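Side-chain contacts in DNA mismatch repair protein MUTS (Thermus aquaticus, PDB 1EWQ), which recognises mismatched and damaged DNA in mismatch repair and has a weak ATPase activity: residues 337-341 with 342-346; 230-233 with 234-238; 701-705 with 706-710; 659-662 with 663-666; 609-612 with 613-616. One frame throughout, in Å; residues are numbered along the deposited sequence.

Contact 1 of 5, residues 337-341 with 342-346; sequences TRLEL and GRASP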
loop_
_atom_site.group_PDB
_atom_site.type_symbol
_atom_site.label_atom_id
_atom_site.label_comp_id
_atom_site.label_asym_id
_atom_site.label_seq_id
_atom_site.Cartn_x
_atom_site.Cartn_y
_atom_site.Cartn_z
ATOM N N THR C 337 27.662 -17.930 -6.882
ATOM C CA THR C 337 28.087 -16.636 -6.348
ATOM C C THR C 337 28.228 -16.670 -4.829
ATOM O O THR C 337 29.202 -16.147 -4.276
ATOM C CB THR C 337 27.085 -15.508 -6.725
ATOM O OG1 THR C 337 26.944 -15.440 -8.151
ATOM C CG2 THR C 337 27.576 -14.158 -6.208
ATOM N N ARG C 338 27.256 -17.271 -4.146
ATOM C CA ARG C 338 27.325 -17.358 -2.694
ATOM C C ARG C 338 28.519 -18.232 -2.312
ATOM O O ARG C 338 29.219 -17.951 -1.339
ATOM C CB ARG C 338 26.023 -17.929 -2.116
ATOM C CG ARG C 338 24.845 -16.963 -2.217
ATOM C CD ARG C 338 23.559 -17.524 -1.631
ATOM N NE ARG C 338 23.589 -17.657 -0.179
ATOM C CZ ARG C 338 23.637 -16.641 0.689
ATOM N NH1 ARG C 338 23.666 -15.379 0.269
ATOM N NH2 ARG C 338 23.639 -16.892 1.997
ATOM N N LEU C 339 28.751 -19.291 -3.085
ATOM C CA LEU C 339 29.881 -20.171 -2.838
ATOM C C LEU C 339 31.180 -19.381 -2.969
ATOM O O LEU C 339 32.024 -19.412 -2.074
ATOM C CB LEU C 339 29.890 -21.342 -3.831
ATOM C CG LEU C 339 29.014 -22.562 -3.503
ATOM C CD1 LEU C 339 28.911 -23.483 -4.704
ATOM C CD2 LEU C 339 29.607 -23.297 -2.299
ATOM N N GLU C 340 31.328 -18.671 -4.088
ATOM C CA GLU C 340 32.538 -17.892 -4.352
ATOM C C GLU C 340 32.774 -16.808 -3.306
ATOM O O GLU C 340 33.920 -16.485 -3.000
ATOM C CB GLU C 340 32.477 -17.237 -5.746
ATOM C CG GLU C 340 32.365 -18.216 -6.908
ATOM C CD GLU C 340 31.957 -17.546 -8.214
ATOM O OE1 GLU C 340 31.326 -16.469 -8.164
ATOM O OE2 GLU C 340 32.247 -18.106 -9.292
ATOM N N LEU C 341 31.694 -16.248 -2.766
ATOM C CA LEU C 341 31.789 -15.190 -1.766
ATOM C C LEU C 341 31.899 -15.697 -0.328
ATOM O O LEU C 341 31.909 -14.903 0.604
ATOM C CB LEU C 341 30.578 -14.250 -1.876
ATOM C CG LEU C 341 30.549 -13.340 -3.107
ATOM C CD1 LEU C 341 29.231 -12.580 -3.194
ATOM C CD2 LEU C 341 31.723 -12.382 -3.031
ATOM N N GLY C 342 31.966 -17.013 -0.150
ATOM C CA GLY C 342 32.074 -17.573 1.187
ATOM C C GLY C 342 30.841 -17.422 2.064
ATOM O O GLY C 342 30.956 -17.375 3.295
ATOM N N ARG C 343 29.662 -17.352 1.441
ATOM C CA ARG C 343 28.404 -17.224 2.160
ATOM C C ARG C 343 27.502 -18.454 2.072
ATOM O O ARG C 343 26.482 -18.513 2.758
ATOM C CB ARG C 343 27.601 -16.048 1.631
ATOM C CG ARG C 343 28.232 -14.708 1.796
ATOM C CD ARG C 343 27.216 -13.664 1.419
ATOM N NE ARG C 343 27.732 -12.309 1.548
ATOM C CZ ARG C 343 27.000 -11.298 1.997
ATOM N NH1 ARG C 343 25.741 -11.520 2.353
ATOM N NH2 ARG C 343 27.518 -10.077 2.083
ATOM N N ALA C 344 27.848 -19.411 1.217
ATOM C CA ALA C 344 27.037 -20.611 1.058
ATOM C C ALA C 344 26.703 -21.278 2.395
ATOM O O ALA C 344 27.586 -21.522 3.224
ATOM C CB ALA C 344 27.739 -21.593 0.148
ATOM N N SER C 345 25.419 -21.582 2.575
ATOM C CA SER C 345 24.892 -22.198 3.789
ATOM C C SER C 345 24.716 -23.707 3.679
ATOM O O SER C 345 24.746 -24.278 2.592
ATOM C CB SER C 345 23.522 -21.600 4.105
ATOM O OG SER C 345 22.560 -22.082 3.177
ATOM N N PRO C 346 24.532 -24.379 4.818
ATOM C CA PRO C 346 24.350 -25.822 4.692
ATOM C C PRO C 346 23.089 -26.101 3.870
ATOM O O PRO C 346 22.968 -27.141 3.232
ATOM C CB PRO C 346 24.262 -26.300 6.147
ATOM C CG PRO C 346 24.024 -25.036 6.951
ATOM C CD PRO C 346 24.769 -23.988 6.214
#

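Contact 2 of 5, residues 230-233 with 234-238; sequences RTQG and GALSL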
loop_
_atom_site.group_PDB
_atom_site.type_symbol
_atom_site.label_atom_id
_atom_site.label_comp_id
_atom_site.label_asym_id
_atom_site.label_seq_id
_atom_site.Cartn_x
_atom_site.Cartn_y
_atom_site.Cartn_z
ATOM N N ARG C 230 31.695 -2.471 -0.556
ATOM C CA ARG C 230 31.431 -1.993 0.789
ATOM C C ARG C 230 30.290 -2.817 1.383
ATOM O O ARG C 230 30.433 -3.402 2.456
ATOM C CB ARG C 230 31.031 -0.520 0.736
ATOM C CG ARG C 230 31.028 0.220 2.068
ATOM C CD ARG C 230 30.578 1.665 1.845
ATOM N NE ARG C 230 31.172 2.190 0.615
ATOM C CZ ARG C 230 30.889 3.367 0.056
ATOM N NH1 ARG C 230 30.006 4.195 0.609
ATOM N NH2 ARG C 230 31.485 3.702 -1.082
ATOM N N THR C 231 29.164 -2.878 0.675
ATOM C CA THR C 231 28.006 -3.623 1.162
ATOM C C THR C 231 28.319 -5.101 1.336
ATOM O O THR C 231 27.998 -5.696 2.366
ATOM C CB THR C 231 26.775 -3.488 0.214
ATOM O OG1 THR C 231 27.048 -4.127 -1.041
ATOM C CG2 THR C 231 26.445 -2.025 -0.033
ATOM N N GLN C 232 28.960 -5.691 0.335
ATOM C CA GLN C 232 29.297 -7.111 0.384
ATOM C C GLN C 232 30.284 -7.407 1.508
ATOM O O GLN C 232 30.403 -8.545 1.957
ATOM C CB GLN C 232 29.880 -7.557 -0.961
ATOM C CG GLN C 232 29.722 -9.044 -1.272
ATOM C CD GLN C 232 30.641 -9.926 -0.448
ATOM O OE1 GLN C 232 31.858 -9.723 -0.425
ATOM N NE2 GLN C 232 30.065 -10.918 0.226
ATOM N N GLY C 233 30.978 -6.374 1.973
ATOM C CA GLY C 233 31.948 -6.568 3.034
ATOM C C GLY C 233 33.196 -7.289 2.557
ATOM O O GLY C 233 33.888 -7.922 3.354
ATOM N N GLY C 234 33.488 -7.194 1.262
ATOM C CA GLY C 234 34.671 -7.847 0.720
ATOM C C GLY C 234 34.744 -7.872 -0.801
ATOM O O GLY C 234 33.970 -7.200 -1.482
ATOM N N ALA C 235 35.687 -8.653 -1.327
ATOM C CA ALA C 235 35.890 -8.795 -2.769
ATOM C C ALA C 235 34.665 -9.427 -3.421
ATOM O O ALA C 235 34.166 -10.457 -2.967
ATOM C CB ALA C 235 37.124 -9.653 -3.036
ATOM N N LEU C 236 34.198 -8.804 -4.498
ATOM C CA LEU C 236 33.017 -9.256 -5.224
ATOM C C LEU C 236 33.272 -10.345 -6.256
ATOM O O LEU C 236 34.378 -10.506 -6.763
ATOM C CB LEU C 236 32.373 -8.072 -5.947
ATOM C CG LEU C 236 31.946 -6.844 -5.142
ATOM C CD1 LEU C 236 31.630 -5.724 -6.105
ATOM C CD2 LEU C 236 30.752 -7.164 -4.266
ATOM N N SER C 237 32.228 -11.098 -6.562
ATOM C CA SER C 237 32.326 -12.126 -7.582
ATOM C C SER C 237 31.745 -11.440 -8.819
ATOM O O SER C 237 30.578 -11.037 -8.837
ATOM C CB SER C 237 31.493 -13.346 -7.207
ATOM O OG SER C 237 31.536 -14.293 -8.255
ATOM N N LEU C 238 32.563 -11.285 -9.847
ATOM C CA LEU C 238 32.111 -10.597 -11.041
ATOM C C LEU C 238 32.370 -11.340 -12.331
ATOM O O LEU C 238 33.397 -11.992 -12.497
ATOM C CB LEU C 238 32.788 -9.227 -11.137
ATOM C CG LEU C 238 32.689 -8.239 -9.966
ATOM C CD1 LEU C 238 33.938 -7.349 -9.956
ATOM C CD2 LEU C 238 31.432 -7.400 -10.082
#

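Contact 3 of 5, residues 701-705 with 706-710; sequences TALGL and PRLKN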
loop_
_atom_site.group_PDB
_atom_site.type_symbol
_atom_site.label_atom_id
_atom_site.label_comp_id
_atom_site.label_asym_id
_atom_site.label_seq_id
_atom_site.Cartn_x
_atom_site.Cartn_y
_atom_site.Cartn_z
ATOM N N THR C 701 -7.711 10.396 -44.487
ATOM C CA THR C 701 -7.914 9.264 -45.398
ATOM C C THR C 701 -7.751 9.576 -46.887
ATOM O O THR C 701 -7.555 8.667 -47.695
ATOM C CB THR C 701 -9.310 8.640 -45.220
ATOM O OG1 THR C 701 -10.301 9.525 -45.750
ATOM C CG2 THR C 701 -9.598 8.386 -43.741
ATOM N N ALA C 702 -7.814 10.847 -47.260
ATOM C CA ALA C 702 -7.697 11.202 -48.671
ATOM C C ALA C 702 -6.423 11.930 -49.104
ATOM O O ALA C 702 -6.401 12.546 -50.163
ATOM C CB ALA C 702 -8.915 12.018 -49.087
ATOM N N LEU C 703 -5.357 11.859 -48.320
ATOM C CA LEU C 703 -4.135 12.554 -48.707
ATOM C C LEU C 703 -3.542 11.977 -49.994
ATOM O O LEU C 703 -3.824 10.834 -50.363
ATOM C CB LEU C 703 -3.111 12.482 -47.575
ATOM C CG LEU C 703 -3.590 13.113 -46.268
ATOM C CD1 LEU C 703 -2.533 12.936 -45.185
ATOM C CD2 LEU C 703 -3.885 14.581 -46.503
ATOM N N GLY C 704 -2.732 12.775 -50.683
ATOM C CA GLY C 704 -2.110 12.317 -51.915
ATOM C C GLY C 704 -0.743 11.711 -51.638
ATOM O O GLY C 704 0.292 12.255 -52.056
ATOM N N LEU C 705 -0.748 10.589 -50.914
ATOM C CA LEU C 705 0.475 9.885 -50.556
ATOM C C LEU C 705 0.434 8.496 -51.180
ATOM O O LEU C 705 -0.524 7.747 -50.998
ATOM C CB LEU C 705 0.604 9.810 -49.032
ATOM C CG LEU C 705 0.607 11.185 -48.345
ATOM C CD1 LEU C 705 0.677 11.024 -46.842
ATOM C CD2 LEU C 705 1.796 12.006 -48.840
ATOM N N PRO C 706 1.479 8.142 -51.946
ATOM C CA PRO C 706 1.592 6.850 -52.626
ATOM C C PRO C 706 1.593 5.607 -51.748
ATOM O O PRO C 706 1.102 4.558 -52.161
ATOM C CB PRO C 706 2.877 6.994 -53.431
ATOM C CG PRO C 706 3.672 7.955 -52.632
ATOM C CD PRO C 706 2.652 8.983 -52.235
ATOM N N ARG C 707 2.141 5.718 -50.545
ATOM C CA ARG C 707 2.193 4.574 -49.650
ATOM C C ARG C 707 1.187 4.681 -48.505
ATOM O O ARG C 707 1.346 4.042 -47.465
ATOM C CB ARG C 707 3.611 4.399 -49.105
ATOM C CG ARG C 707 4.656 4.054 -50.164
ATOM C CD ARG C 707 6.041 3.905 -49.533
ATOM N NE ARG C 707 6.511 5.147 -48.907
ATOM C CZ ARG C 707 7.074 6.157 -49.566
ATOM N NH1 ARG C 707 7.259 6.091 -50.886
ATOM N NH2 ARG C 707 7.445 7.246 -48.908
ATOM N N LEU C 708 0.150 5.491 -48.698
ATOM C CA LEU C 708 -0.879 5.638 -47.683
ATOM C C LEU C 708 -1.928 4.565 -47.924
ATOM O O LEU C 708 -2.426 4.414 -49.040
ATOM C CB LEU C 708 -1.526 7.026 -47.753
ATOM C CG LEU C 708 -2.610 7.392 -46.724
ATOM C CD1 LEU C 708 -2.894 8.895 -46.776
ATOM C CD2 LEU C 708 -3.883 6.626 -47.011
ATOM N N LYS C 709 -2.249 3.807 -46.880
ATOM C CA LYS C 709 -3.256 2.761 -46.981
ATOM C C LYS C 709 -4.367 2.986 -45.952
ATOM O O LYS C 709 -4.108 3.379 -44.813
ATOM C CB LYS C 709 -2.633 1.378 -46.766
ATOM C CG LYS C 709 -3.644 0.257 -46.882
ATOM C CD LYS C 709 -3.076 -1.100 -46.450
ATOM C CE LYS C 709 -2.032 -1.620 -47.422
ATOM N NZ LYS C 709 -1.531 -2.942 -46.981
ATOM N N ASN C 710 -5.603 2.731 -46.361
ATOM C CA ASN C 710 -6.742 2.897 -45.482
ATOM C C ASN C 710 -7.355 1.587 -44.989
ATOM O O ASN C 710 -7.527 0.631 -45.744
ATOM C CB ASN C 710 -7.823 3.736 -46.174
ATOM C CG ASN C 710 -7.545 5.224 -46.088
ATOM O OD1 ASN C 710 -7.453 5.783 -44.993
ATOM N ND2 ASN C 710 -7.408 5.874 -47.239
#

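Contact 4 of 5, residues 659-662 with 663-666; sequences VLLD and EVGR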
loop_
_atom_site.group_PDB
_atom_site.type_symbol
_atom_site.label_atom_id
_atom_site.label_comp_id
_atom_site.label_asym_id
_atom_site.label_seq_id
_atom_site.Cartn_x
_atom_site.Cartn_y
_atom_site.Cartn_z
ATOM N N VAL C 659 5.927 2.324 -36.015
ATOM C CA VAL C 659 5.380 3.459 -35.284
ATOM C C VAL C 659 3.877 3.258 -35.085
ATOM O O VAL C 659 3.162 2.937 -36.037
ATOM C CB VAL C 659 5.619 4.773 -36.071
ATOM C CG1 VAL C 659 5.002 5.936 -35.336
ATOM C CG2 VAL C 659 7.142 4.993 -36.291
ATOM N N LEU C 660 3.402 3.451 -33.855
ATOM C CA LEU C 660 1.984 3.280 -33.536
ATOM C C LEU C 660 1.393 4.579 -33.004
ATOM O O LEU C 660 1.692 4.977 -31.883
ATOM C CB LEU C 660 1.799 2.174 -32.488
ATOM C CG LEU C 660 2.333 0.759 -32.778
ATOM C CD1 LEU C 660 1.921 -0.179 -31.625
ATOM C CD2 LEU C 660 1.779 0.240 -34.083
ATOM N N LEU C 661 0.567 5.244 -33.808
ATOM C CA LEU C 661 -0.040 6.501 -33.383
ATOM C C LEU C 661 -1.525 6.323 -33.126
ATOM O O LEU C 661 -2.253 5.744 -33.929
ATOM C CB LEU C 661 0.188 7.600 -34.421
ATOM C CG LEU C 661 1.638 7.874 -34.844
ATOM C CD1 LEU C 661 1.659 9.089 -35.774
ATOM C CD2 LEU C 661 2.523 8.106 -33.621
ATOM N N ASP C 662 -1.957 6.846 -31.986
ATOM C CA ASP C 662 -3.336 6.743 -31.529
ATOM C C ASP C 662 -3.948 8.135 -31.389
ATOM O O ASP C 662 -3.747 8.813 -30.384
ATOM C CB ASP C 662 -3.330 6.002 -30.183
ATOM C CG ASP C 662 -4.711 5.837 -29.573
ATOM O OD1 ASP C 662 -4.890 6.247 -28.396
ATOM O OD2 ASP C 662 -5.602 5.284 -30.250
ATOM N N GLU C 663 -4.674 8.557 -32.423
ATOM C CA GLU C 663 -5.362 9.847 -32.441
ATOM C C GLU C 663 -4.474 11.087 -32.248
ATOM O O GLU C 663 -4.830 12.030 -31.530
ATOM C CB GLU C 663 -6.502 9.831 -31.409
ATOM C CG GLU C 663 -7.368 8.560 -31.475
ATOM C CD GLU C 663 -8.607 8.611 -30.586
ATOM O OE1 GLU C 663 -8.506 9.084 -29.439
ATOM O OE2 GLU C 663 -9.684 8.162 -31.029
ATOM N N VAL C 664 -3.316 11.090 -32.895
ATOM C CA VAL C 664 -2.414 12.233 -32.821
ATOM C C VAL C 664 -3.113 13.410 -33.514
ATOM O O VAL C 664 -3.596 13.277 -34.645
ATOM C CB VAL C 664 -1.058 11.900 -33.509
ATOM C CG1 VAL C 664 -0.277 13.169 -33.829
ATOM C CG2 VAL C 664 -0.236 11.017 -32.587
ATOM N N GLY C 665 -3.189 14.545 -32.820
ATOM C CA GLY C 665 -3.846 15.727 -33.368
ATOM C C GLY C 665 -4.932 16.269 -32.450
ATOM O O GLY C 665 -5.348 17.422 -32.561
ATOM N N ARG C 666 -5.403 15.413 -31.549
ATOM C CA ARG C 666 -6.431 15.756 -30.563
ATOM C C ARG C 666 -5.882 16.827 -29.613
ATOM O O ARG C 666 -4.675 17.031 -29.519
ATOM C CB ARG C 666 -6.759 14.524 -29.712
ATOM C CG ARG C 666 -5.466 13.967 -29.104
ATOM C CD ARG C 666 -5.607 13.134 -27.837
ATOM N NE ARG C 666 -6.286 11.866 -28.048
ATOM C CZ ARG C 666 -6.040 10.765 -27.341
ATOM N NH1 ARG C 666 -5.121 10.774 -26.386
ATOM N NH2 ARG C 666 -6.736 9.663 -27.571
HETATM O O HOH W 1 -6.226 7.566 -26.128
#

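Contact 5 of 5, residues 609-612 with 613-616; sequences VPAE and EAHL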
loop_
_atom_site.group_PDB
_atom_site.type_symbol
_atom_site.label_atom_id
_atom_site.label_comp_id
_atom_site.label_asym_id
_atom_site.label_seq_id
_atom_site.Cartn_x
_atom_site.Cartn_y
_atom_site.Cartn_z
ATOM N N VAL C 609 4.429 -16.745 -32.388
ATOM C CA VAL C 609 3.517 -15.626 -32.162
ATOM C C VAL C 609 2.044 -16.015 -32.303
ATOM O O VAL C 609 1.718 -17.047 -32.898
ATOM C CB VAL C 609 3.842 -14.470 -33.140
ATOM C CG1 VAL C 609 5.319 -14.059 -32.999
ATOM C CG2 VAL C 609 3.560 -14.916 -34.578
ATOM N N PRO C 610 1.134 -15.191 -31.748
ATOM C CA PRO C 610 -0.311 -15.449 -31.810
ATOM C C PRO C 610 -0.942 -15.088 -33.151
ATOM O O PRO C 610 -1.438 -13.980 -33.332
ATOM C CB PRO C 610 -0.862 -14.593 -30.664
ATOM C CG PRO C 610 0.078 -13.416 -30.664
ATOM C CD PRO C 610 1.425 -14.087 -30.813
ATOM N N ALA C 611 -0.922 -16.029 -34.088
ATOM C CA ALA C 611 -1.501 -15.810 -35.410
ATOM C C ALA C 611 -1.579 -17.129 -36.171
ATOM O O ALA C 611 -1.072 -18.150 -35.708
ATOM C CB ALA C 611 -0.650 -14.810 -36.196
ATOM N N GLU C 612 -2.229 -17.108 -37.329
ATOM C CA GLU C 612 -2.321 -18.300 -38.155
ATOM C C GLU C 612 -1.033 -18.380 -38.952
ATOM O O GLU C 612 -0.468 -19.450 -39.137
ATOM C CB GLU C 612 -3.526 -18.218 -39.091
ATOM C CG GLU C 612 -4.749 -18.929 -38.554
ATOM C CD GLU C 612 -5.960 -18.775 -39.450
ATOM O OE1 GLU C 612 -5.773 -18.639 -40.680
ATOM O OE2 GLU C 612 -7.098 -18.798 -38.930
ATOM N N GLU C 613 -0.566 -17.226 -39.409
ATOM C CA GLU C 613 0.670 -17.132 -40.172
ATOM C C GLU C 613 1.195 -15.732 -39.950
ATOM O O GLU C 613 0.425 -14.787 -39.796
ATOM C CB GLU C 613 0.422 -17.350 -41.671
ATOM C CG GLU C 613 1.700 -17.372 -42.524
ATOM C CD GLU C 613 1.424 -17.660 -43.994
ATOM O OE1 GLU C 613 2.380 -17.677 -44.807
ATOM O OE2 GLU C 613 0.241 -17.872 -44.340
ATOM N N ALA C 614 2.507 -15.591 -39.914
ATOM C CA ALA C 614 3.071 -14.276 -39.714
ATOM C C ALA C 614 4.383 -14.162 -40.459
ATOM O O ALA C 614 5.290 -14.975 -40.282
ATOM C CB ALA C 614 3.270 -14.004 -38.219
ATOM N N HIS C 615 4.440 -13.168 -41.339
ATOM C CA HIS C 615 5.628 -12.865 -42.117
ATOM C C HIS C 615 5.987 -11.507 -41.540
ATOM O O HIS C 615 5.159 -10.597 -41.541
ATOM C CB HIS C 615 5.279 -12.776 -43.607
ATOM C CG HIS C 615 5.098 -14.114 -44.262
ATOM N ND1 HIS C 615 6.148 -14.831 -44.796
ATOM C CD2 HIS C 615 3.995 -14.885 -44.431
ATOM C CE1 HIS C 615 5.702 -15.982 -45.266
ATOM N NE2 HIS C 615 4.400 -16.041 -45.057
ATOM N N LEU C 616 7.207 -11.369 -41.034
ATOM C CA LEU C 616 7.608 -10.125 -40.398
ATOM C C LEU C 616 8.984 -9.595 -40.744
ATOM O O LEU C 616 9.914 -10.358 -41.003
ATOM C CB LEU C 616 7.546 -10.293 -38.878
ATOM C CG LEU C 616 6.201 -10.706 -38.279
ATOM C CD1 LEU C 616 6.423 -11.269 -36.886
ATOM C CD2 LEU C 616 5.253 -9.512 -38.253
#

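Contact 1 of 5, residues 337-341 with 342-346
R338 and R343 meet where the helix gives out, their side chains crossing at about a right angle. CB of R343 lies over one face of the R338 guanidinium, toward its rim and 4.1 Å from R338 NH2; beyond it the R343 chain runs on extended, and the two guanidinium planes stand 73° apart. A bend at chi3 (69°) swings the end of R338 round to D348, whose OD2 forms a salt bridge with R338 NE and also accepts a bond from S345 N. Were R338 cut back to alanine, D348 would probably lose this charged mate and R343 CB the flat group it rests on. A second, apolar touch joins L339 CD2 to A344 CB at 3.5 Å. Backbone bonds position all of this: R338 O takes R343 N at 2.9 Å in a fairly straight bond (161°) and A344 N more weakly at 3.2 Å, while L339 O is met by G342 N at 3.1 Å. With positive phi at G342, the bonds from R343 N and G342 N make the Schellman motif that ends helix 332-340, just before S345 N-caps helix 346-366.

Contact 2 of 5, residues 230-233 with 234-238
Q232 and L236 run antiparallel past one another, and the touch is made by aliphatic carbons of both. CD2 of L236 rests against the root of the glutamine, 3.4 Å from Q232 CB and 3.7 Å from Q232 CG, so that one methyl meets two successive carbons from alongside. On the glutamine, CG stands opposite the backbone N (chi1 -155°) and the chain then bends at chi2, which carries the amide away from the line of the first two carbons. On the leucine, CD1 continues the chain opposite CA (chi2 168°), and CD2 is the branch left to turn back toward the helix end.

What lets residues four apart meet in this way is the backbone between them. Helix 215-232 closes in a Schellman motif: G233 has positive phi, and its N returns a weak bond of 3.1 Å to R230 O. G234 follows almost fully stretched, in a conformation where a side chain would run into G233 O; its own carbonyl passes the glutamine, with G234 O 4.1 Å from Q232 CB. The chain then leads on toward strand 242-243, at the edge of a mixed sheet.

Outside the turn, L236 also packs back on L225, A228 and Q229 of the helix it has just left, and Q232 touches L122 and L341. The carbonyl O of Q232 accepts a bond from R343 NH2, which ties the helix end to the neighbouring turn at residues 337-346.

Contact 3 of 5, residues 701-705 with 706-710
L708 is the hub of a small leucine cluster, touching L703 and L705 on the incoming chain. Its CB lies 3.7 Å from L705 CB, and its CD1 reaches L703 CB at 3.7 Å and L705 CD1 at 4.2 Å. The reach follows from chi1 of L708 (-178°), which points CG away from the backbone N and carries CD1 in between L703 and L705. P706 CD lies against L705 CB at 3.9 Å.

The backbone folds round these side chains in two tight steps. G704 is the centre of an inverse gamma turn, and L705 to L708 form a type I beta turn in which L708 N bonds to L705 O at 3.3 Å. This brings the chain from helix 698-701 into strand 708-716, which runs parallel to strand 578-582 in the sheet of the P-loop ATPase domain. L705 and L708 both lean on L578 of that strand, and L703 and L705 on helix 670-687.

At the polar edge, N710 crosses T701 at about a right angle. Its ND2 donates to T701 O over 2.8 Å (155°), in the carbonyl plane and on a lone pair, which fixes the rotation of the amide; OD1 of N710 is thereby laid against T701 CB at 3.4 Å. The hydroxyl of T701 turns instead to F698 O.

Contact 4 of 5, residues 659-662 with 663-666
D662 and R666 converge through their first torsions: CG of D662 stands opposite its backbone N (chi1 179°), while R666 starts between its backbone N and carbonyl carbon (chi1 54°) and bends again at chi3. The E663 chain runs beside that of D662, their carboxylate planes almost parallel. Its OE1 takes R666 NH2 at 2.6 Å (160°), at the guanidinium edge and on the anti lone pair. D662 OD1 stands 4.0 Å from the same NH2 and well out of the guanidinium plane, a long salt bridge of charges alone. A water spans this gap, accepting from R666 NH2 at 2.6 Å and donating to D662 OD1 at 2.9 Å. Without the E663 carboxylate, as with an alanine here, R666 NH2 is likely to lose its close charged partner and this end of the guanidinium to be less firmly held. L661 CB packs on V664 CG2 at 3.9 Å. R666 NH1 also bridges to E642, and D662 OD1 accepts G627 N. An apolar strand ending in this acidic pair beside the P-loop, with the side chain of E663 about 3 Å from that of N585 of the predicted ATP site, is what a Walker B motif looks like in ABC-type ATPases.

Contact 5 of 5, residues 609-612 with 613-616
E613 OE1 takes the shortest polar bond here: H615 NE2 donates to it over 2.6 Å at 142°. The carboxylate oxygen lies at the edge of the imidazole, close to the ring plane, while the nitrogen meets OE1 from its anti side and 32° out of the carboxylate plane. Two residues apart on one strand, the pair stand on the same face of it, and the fully extended glutamate chain, with CG opposite its backbone N (chi1 -176°), is what lets the acid reach the ring. The other oxygen, OE2, forms a salt bridge with R554 NH1. E612 OE1 reaches NE of the same arginine, so two adjacent acids share one guanidinium, which probably eases the crowding of their charges. In the backbone, too, E612 and E613 both face R554 on the next strand, a classic beta bulge.

The apolar side of the turn is made by small groups. V609 CG2, the branch set between the valine's own N and carbonyl carbon, touches A614 CB at 3.8 Å. A611 CB lies 3.8 Å from E613 O and stands farther, 4.5 Å, from A614 CB. An inverse gamma turn centred on P610, with a weak 3.1 Å bond from A611 N to V609 O, helps fold the valine back over the start of the strand.

Strand 613-616 runs between strands 546-547 and 551-556, R554 lying on the latter, while V609 and L616 pack against helix 589-603, the helix that follows the P-loop.

Overall arrangement
The five local contacts fall into two groups on opposite sides of the chain's centre. Contacts 1 and 2, both glycine-ended helices, have centres 12 Å apart and touch, L341 CD2 packing on Q232 CD at 3.7 Å. They are the ones nearer the bound DNA, with nearest atoms about 19 and 21 Å away. Contacts 3, 4 and 5 belong to the ATPase domain. Contacts 3 and 4 reach the same sheet, centres 16 Å apart, and contact 4 borders the predicted ATP site, whereas the centre of contact 5 is about 25 Å from that of contact 4. About 53 Å separates the centres of contacts 1 and 4.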